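Local coordinates for L-amino acid deaminase (Proteus vulgaris, PDB 5I39), which binds FAD and, as a membrane-associated L-amino acid deaminase, probably oxidises L-amino acids to the corresponding 2-oxo acids, at residues A[53-58]-A[386-391]; A[89-94]-A[400-405]. All coordinates share one frame; numbering follows the deposited sequence.

Interaction 1. Residues A[53-58]-A[386-391]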
loop_
_atom_site.group_PDB
_atom_site.type_symbol
_atom_site.label_atom_id
_atom_site.label_comp_id
_atom_site.label_asym_id
_atom_site.label_seq_id
_atom_site.Cartn_x
_atom_site.Cartn_y
_atom_site.Cartn_z
ATOM N N ALA A 53 14.058 1.282 -3.392
ATOM C CA ALA A 53 15.453 1.211 -2.948
ATOM C C ALA A 53 15.979 -0.223 -2.916
ATOM O O ALA A 53 17.079 -0.495 -3.393
ATOM C CB ALA A 53 15.606 1.857 -1.582
ATOM N N ILE A 54 15.184 -1.140 -2.374
ATOM C CA ILE A 54 15.562 -2.553 -2.351
ATOM C C ILE A 54 15.808 -3.078 -3.769
ATOM O O ILE A 54 16.805 -3.757 -4.029
ATOM C CB ILE A 54 14.480 -3.400 -1.652
ATOM C CG1 ILE A 54 14.484 -3.118 -0.145
ATOM C CG2 ILE A 54 14.693 -4.892 -1.897
ATOM C CD1 ILE A 54 13.212 -3.532 0.567
ATOM N N ASN A 55 14.888 -2.765 -4.675
ATOM C CA ASN A 55 15.004 -3.208 -6.057
ATOM C C ASN A 55 16.286 -2.682 -6.719
ATOM O O ASN A 55 16.978 -3.417 -7.422
ATOM C CB ASN A 55 13.761 -2.776 -6.831
ATOM C CG ASN A 55 13.670 -3.416 -8.201
ATOM O OD1 ASN A 55 14.311 -2.968 -9.143
ATOM N ND2 ASN A 55 12.859 -4.460 -8.321
ATOM N N LEU A 56 16.607 -1.417 -6.464
ATOM C CA LEU A 56 17.814 -0.810 -7.024
ATOM C C LEU A 56 19.110 -1.404 -6.471
ATOM O O LEU A 56 20.058 -1.616 -7.229
ATOM C CB LEU A 56 17.778 0.696 -6.802
ATOM C CG LEU A 56 16.706 1.412 -7.624
ATOM C CD1 LEU A 56 16.429 2.784 -7.036
ATOM C CD2 LEU A 56 17.105 1.535 -9.089
ATOM N N VAL A 57 19.156 -1.693 -5.172
ATOM C CA VAL A 57 20.346 -2.315 -4.583
ATOM C C VAL A 57 20.584 -3.707 -5.178
ATOM O O VAL A 57 21.727 -4.095 -5.415
ATOM C CB VAL A 57 20.272 -2.355 -3.040
ATOM C CG1 VAL A 57 21.358 -3.246 -2.445
ATOM C CG2 VAL A 57 20.386 -0.950 -2.476
ATOM N N GLU A 58 19.516 -4.446 -5.460
ATOM C CA GLU A 58 19.652 -5.742 -6.133
ATOM C C GLU A 58 20.285 -5.641 -7.521
ATOM O O GLU A 58 20.891 -6.600 -7.988
ATOM C CB GLU A 58 18.301 -6.425 -6.244
ATOM C CG GLU A 58 17.774 -6.907 -4.907
ATOM C CD GLU A 58 16.343 -7.389 -4.965
ATOM O OE1 GLU A 58 15.647 -7.123 -5.969
ATOM O OE2 GLU A 58 15.910 -8.031 -3.986
ATOM N N LEU A 386 9.011 -1.434 -11.677
ATOM C CA LEU A 386 8.702 -0.552 -12.800
ATOM C C LEU A 386 9.409 0.798 -12.673
ATOM O O LEU A 386 9.924 1.317 -13.661
ATOM C CB LEU A 386 7.192 -0.351 -12.949
ATOM C CG LEU A 386 6.762 0.532 -14.132
ATOM C CD1 LEU A 386 7.270 0.013 -15.477
ATOM C CD2 LEU A 386 5.250 0.653 -14.145
ATOM N N THR A 387 9.435 1.351 -11.465
ATOM C CA THR A 387 10.102 2.626 -11.221
ATOM C C THR A 387 11.585 2.527 -11.566
ATOM O O THR A 387 12.133 3.401 -12.239
ATOM C CB THR A 387 9.918 3.058 -9.761
ATOM O OG1 THR A 387 8.527 3.267 -9.506
ATOM C CG2 THR A 387 10.658 4.343 -9.466
ATOM N N ALA A 388 12.228 1.461 -11.103
ATOM C CA ALA A 388 13.633 1.226 -11.417
ATOM C C ALA A 388 13.848 1.019 -12.921
ATOM O O ALA A 388 14.803 1.556 -13.485
ATOM C CB ALA A 388 14.165 0.047 -10.619
ATOM N N ASP A 389 12.957 0.269 -13.569
ATOM C CA ASP A 389 13.032 0.068 -15.022
ATOM C C ASP A 389 12.983 1.408 -15.756
ATOM O O ASP A 389 13.780 1.659 -16.663
ATOM C CB ASP A 389 11.878 -0.802 -15.538
ATOM C CG ASP A 389 11.936 -2.244 -15.058
ATOM O OD1 ASP A 389 13.002 -2.706 -14.605
ATOM O OD2 ASP A 389 10.888 -2.916 -15.157
ATOM N N LEU A 390 12.046 2.265 -15.362
ATOM C CA LEU A 390 11.907 3.581 -15.989
ATOM C C LEU A 390 13.126 4.458 -15.740
ATOM O O LEU A 390 13.614 5.118 -16.657
ATOM C CB LEU A 390 10.645 4.286 -15.501
ATOM C CG LEU A 390 9.317 3.663 -15.938
ATOM C CD1 LEU A 390 8.166 4.391 -15.265
ATOM C CD2 LEU A 390 9.142 3.689 -17.445
ATOM N N LEU A 391 13.634 4.445 -14.511
ATOM C CA LEU A 391 14.831 5.213 -14.170
ATOM C C LEU A 391 16.022 4.811 -15.036
ATOM O O LEU A 391 16.767 5.663 -15.517
ATOM C CB LEU A 391 15.183 5.011 -12.694
ATOM C CG LEU A 391 16.428 5.736 -12.164
ATOM C CD1 LEU A 391 16.255 7.249 -12.220
ATOM C CD2 LEU A 391 16.739 5.276 -10.749
#
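The carboxamide of Asn55 meets the methyl of Ala388 at its oxygen end: OD1 of Asn55 and CB of Ala388 are 3.4 Å apart, and the methyl approaches the oxygen obliquely, beyond it and well off the amide plane. The same oxygen has a second partner in Arg59, the residue just past 53-58. Both helices belong to the FAD-binding Rossmann-type domain. Helix 47-58 links the parallel strands 40-43 and 63-66 in a beta-alpha-beta unit, and helix 376-392 follows strand 367-371 of the same sheet. Their axes approach to 9.4 Å at a crossing angle of -55°, with Leu56 and Ala388 in register, their CA atoms 6.4 Å apart. The CB of Ala388 points at helix 47-58 and lies between the side chains of Asn55 and Leu56, touching both.

NH2 of Arg59 donates a hydrogen bond to OD1 of Asn55 and forms a salt bridge with OD1 of Asp389, so that one nitrogen ties the two helices together at a polar edge, where Ala388 also packs on Arg59.

The other half of the contact is hydrophobic. With CG opposite its carbonyl carbon (chi1 -69°), Leu56 sends one branch across the gap while its side chain also packs on Val63 of the sheet. Leu391, whose side chain touches Val368, runs at about a right angle to Leu56. The single methyl CD2 of Leu56 thus serves two residues nearly one helical turn apart: it sits 3.6 Å from CB of Ala388 and 4.1 Å from CD2 of Leu391.

Interaction 2. Residues A[89-94]-A[400-405]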
loop_
_atom_site.group_PDB
_atom_site.type_symbol
_atom_site.label_atom_id
_atom_site.label_comp_id
_atom_site.label_asym_id
_atom_site.label_seq_id
_atom_site.Cartn_x
_atom_site.Cartn_y
_atom_site.Cartn_z
ATOM N N PRO A 89 -9.500 -2.310 -12.682
ATOM C CA PRO A 89 -9.571 -2.196 -14.135
ATOM C C PRO A 89 -8.315 -2.754 -14.791
ATOM O O PRO A 89 -7.320 -3.032 -14.110
ATOM C CB PRO A 89 -9.685 -0.687 -14.357
ATOM C CG PRO A 89 -8.945 -0.097 -13.217
ATOM C CD PRO A 89 -9.265 -0.995 -12.055
ATOM N N ASP A 90 -8.350 -2.901 -16.109
ATOM C CA ASP A 90 -7.216 -3.458 -16.838
ATOM C C ASP A 90 -5.916 -2.681 -16.604
ATOM O O ASP A 90 -4.838 -3.261 -16.635
ATOM C CB ASP A 90 -7.520 -3.530 -18.336
ATOM C CG ASP A 90 -6.520 -4.383 -19.091
ATOM O OD1 ASP A 90 -6.315 -5.548 -18.686
ATOM O OD2 ASP A 90 -5.939 -3.894 -20.084
ATOM N N GLU A 91 -6.021 -1.382 -16.346
ATOM C CA GLU A 91 -4.838 -0.555 -16.124
ATOM C C GLU A 91 -4.010 -1.026 -14.924
ATOM O O GLU A 91 -2.782 -0.996 -14.979
ATOM C CB GLU A 91 -5.230 0.921 -15.960
ATOM C CG GLU A 91 -5.661 1.613 -17.256
ATOM C CD GLU A 91 -7.058 1.242 -17.751
ATOM O OE1 GLU A 91 -7.845 0.634 -17.000
ATOM O OE2 GLU A 91 -7.386 1.561 -18.910
ATOM N N THR A 92 -4.679 -1.467 -13.859
ATOM C CA THR A 92 -3.998 -1.849 -12.620
ATOM C C THR A 92 -4.167 -3.313 -12.217
ATOM O O THR A 92 -3.588 -3.731 -11.211
ATOM C CB THR A 92 -4.449 -0.953 -11.453
ATOM O OG1 THR A 92 -5.875 -1.009 -11.345
ATOM C CG2 THR A 92 -3.993 0.489 -11.675
ATOM N N PHE A 93 -4.904 -4.113 -12.990
ATOM C CA PHE A 93 -5.135 -5.489 -12.572
ATOM C C PHE A 93 -3.823 -6.251 -12.366
ATOM O O PHE A 93 -3.606 -6.837 -11.304
ATOM C CB PHE A 93 -6.019 -6.271 -13.540
ATOM C CG PHE A 93 -6.141 -7.708 -13.147
ATOM C CD1 PHE A 93 -7.018 -8.085 -12.136
ATOM C CD2 PHE A 93 -5.290 -8.663 -13.684
ATOM C CE1 PHE A 93 -7.090 -9.402 -11.718
ATOM C CE2 PHE A 93 -5.352 -9.982 -13.266
ATOM C CZ PHE A 93 -6.258 -10.353 -12.284
ATOM N N LEU A 94 -2.958 -6.261 -13.374
ATOM C CA LEU A 94 -1.715 -7.030 -13.262
ATOM C C LEU A 94 -0.780 -6.473 -12.188
ATOM O O LEU A 94 -0.101 -7.224 -11.502
ATOM C CB LEU A 94 -1.008 -7.156 -14.612
ATOM C CG LEU A 94 -1.686 -8.111 -15.598
ATOM C CD1 LEU A 94 -0.992 -8.025 -16.946
ATOM C CD2 LEU A 94 -1.698 -9.557 -15.109
ATOM N N PRO A 400 3.903 0.852 -19.089
ATOM C CA PRO A 400 3.948 2.063 -18.264
ATOM C C PRO A 400 2.994 3.181 -18.693
ATOM O O PRO A 400 2.820 4.139 -17.940
ATOM C CB PRO A 400 5.399 2.522 -18.414
ATOM C CG PRO A 400 5.783 2.085 -19.780
ATOM C CD PRO A 400 4.988 0.844 -20.089
ATOM N N LYS A 401 2.384 3.073 -19.875
ATOM C CA LYS A 401 1.527 4.144 -20.403
ATOM C C LYS A 401 0.379 4.551 -19.465
ATOM O O LYS A 401 0.167 5.744 -19.251
ATOM C CB LYS A 401 1.016 3.787 -21.807
ATOM C CG LYS A 401 2.111 3.853 -22.857
ATOM C CD LYS A 401 1.594 3.511 -24.245
ATOM C CE LYS A 401 2.696 3.612 -25.291
ATOM N NZ LYS A 401 3.047 5.021 -25.626
ATOM N N PRO A 402 -0.335 3.576 -18.859
ATOM C CA PRO A 402 -1.416 3.968 -17.941
ATOM C C PRO A 402 -0.963 4.638 -16.636
ATOM O O PRO A 402 -1.803 5.148 -15.900
ATOM C CB PRO A 402 -2.121 2.639 -17.631
ATOM C CG PRO A 402 -1.713 1.712 -18.716
ATOM C CD PRO A 402 -0.319 2.118 -19.071
ATOM N N PHE A 403 0.340 4.620 -16.350
ATOM C CA PHE A 403 0.893 5.238 -15.141
ATOM C C PHE A 403 1.680 6.515 -15.430
ATOM O O PHE A 403 2.227 7.125 -14.514
ATOM C CB PHE A 403 1.790 4.238 -14.408
ATOM C CG PHE A 403 1.203 2.859 -14.315
ATOM C CD1 PHE A 403 -0.049 2.664 -13.753
ATOM C CD2 PHE A 403 1.900 1.754 -14.793
ATOM C CE1 PHE A 403 -0.597 1.394 -13.668
ATOM C CE2 PHE A 403 1.359 0.482 -14.710
ATOM C CZ PHE A 403 0.109 0.300 -14.146
ATOM N N SER A 404 1.694 6.945 -16.688
ATOM C CA SER A 404 2.466 8.111 -17.092
ATOM C C SER A 404 1.914 9.395 -16.487
ATOM O O SER A 404 0.700 9.575 -16.371
ATOM C CB SER A 404 2.463 8.241 -18.617
ATOM O OG SER A 404 3.098 9.438 -19.034
ATOM N N LEU A 405 2.830 10.303 -16.170
ATOM C CA LEU A 405 2.494 11.641 -15.703
ATOM C C LEU A 405 1.789 12.466 -16.785
ATOM O O LEU A 405 1.070 13.414 -16.471
ATOM C CB LEU A 405 3.780 12.345 -15.258
ATOM C CG LEU A 405 3.711 13.780 -14.739
ATOM C CD1 LEU A 405 2.788 13.883 -13.536
ATOM C CD2 LEU A 405 5.110 14.256 -14.385
#
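Phe403 drives its ring toward the start of helix 90-103, and the close fit of the contact is found at its far end. CZ of Phe403 lies 3.3 Å from the backbone O of Glu91, and CE1 of Phe403 is nearly as near to that oxygen at 3.5 Å. The carbonyl approaches the ring obliquely, while the C-O-CZ angle, close to 151°, shows its oxygen directed at the ring carbons. Thr92 comes from another direction: its methyl CG2 stands at the ring edge, near the ring plane, 4.0 Å from CE1 of Phe403. Leu386 and Ile358 also pack against Phe403, which is buried, as is Thr92.

The pair joins two pieces of chain that are far apart in sequence. One is the first turn of helix 90-103; the other is the short 3-10 turn 401-403 in the C-terminal tail, which comes after the last helix of the FAD-binding fold. Within that turn Phe403 N donates to Pro400 O at 3.0 Å, and backbone bonds between Phe403 and Ile358 fasten it to strand 357-360, an outer strand of the Rossmann-type sheet.

Toward solvent lie the exposed Glu91 and the partly exposed Pro402, whose contact is a plain aliphatic one at the rim. The side chain of Glu91 meets Pro402 through its CB and CG, CG resting 3.7 Å from CB of Pro402, and the two side chains pass at a slant. The bend at chi2 (75°) turns the carboxylate away from 400-405. On the inner side Thr92 also touches Asn355 and Pro356, and its side chain is about 11 Å from the bound FAD.

The centres of interactions 1 and 2 lie 18 Å apart, and their segments alternate along the chain: 53-58, 89-94, 386-391, then 400-405. Helix 376-392 and the tail that follows it connect them directly, since Leu386 CD2 packs 3.6 Å from Phe403 CD2 and Leu390 CD2 lies 4.0 Å from Pro400 CB. Interaction 1 pairs this helix with helix 47-58 of the dinucleotide-binding unit, whereas interaction 2 carries the tail across to helix 90-103. The C-terminal part of the chain thus meets two N-terminal helices in succession, joining parts of the FAD-binding fold that are over 300 residues apart in sequence. Neither contact reaches the flavin cofactor itself.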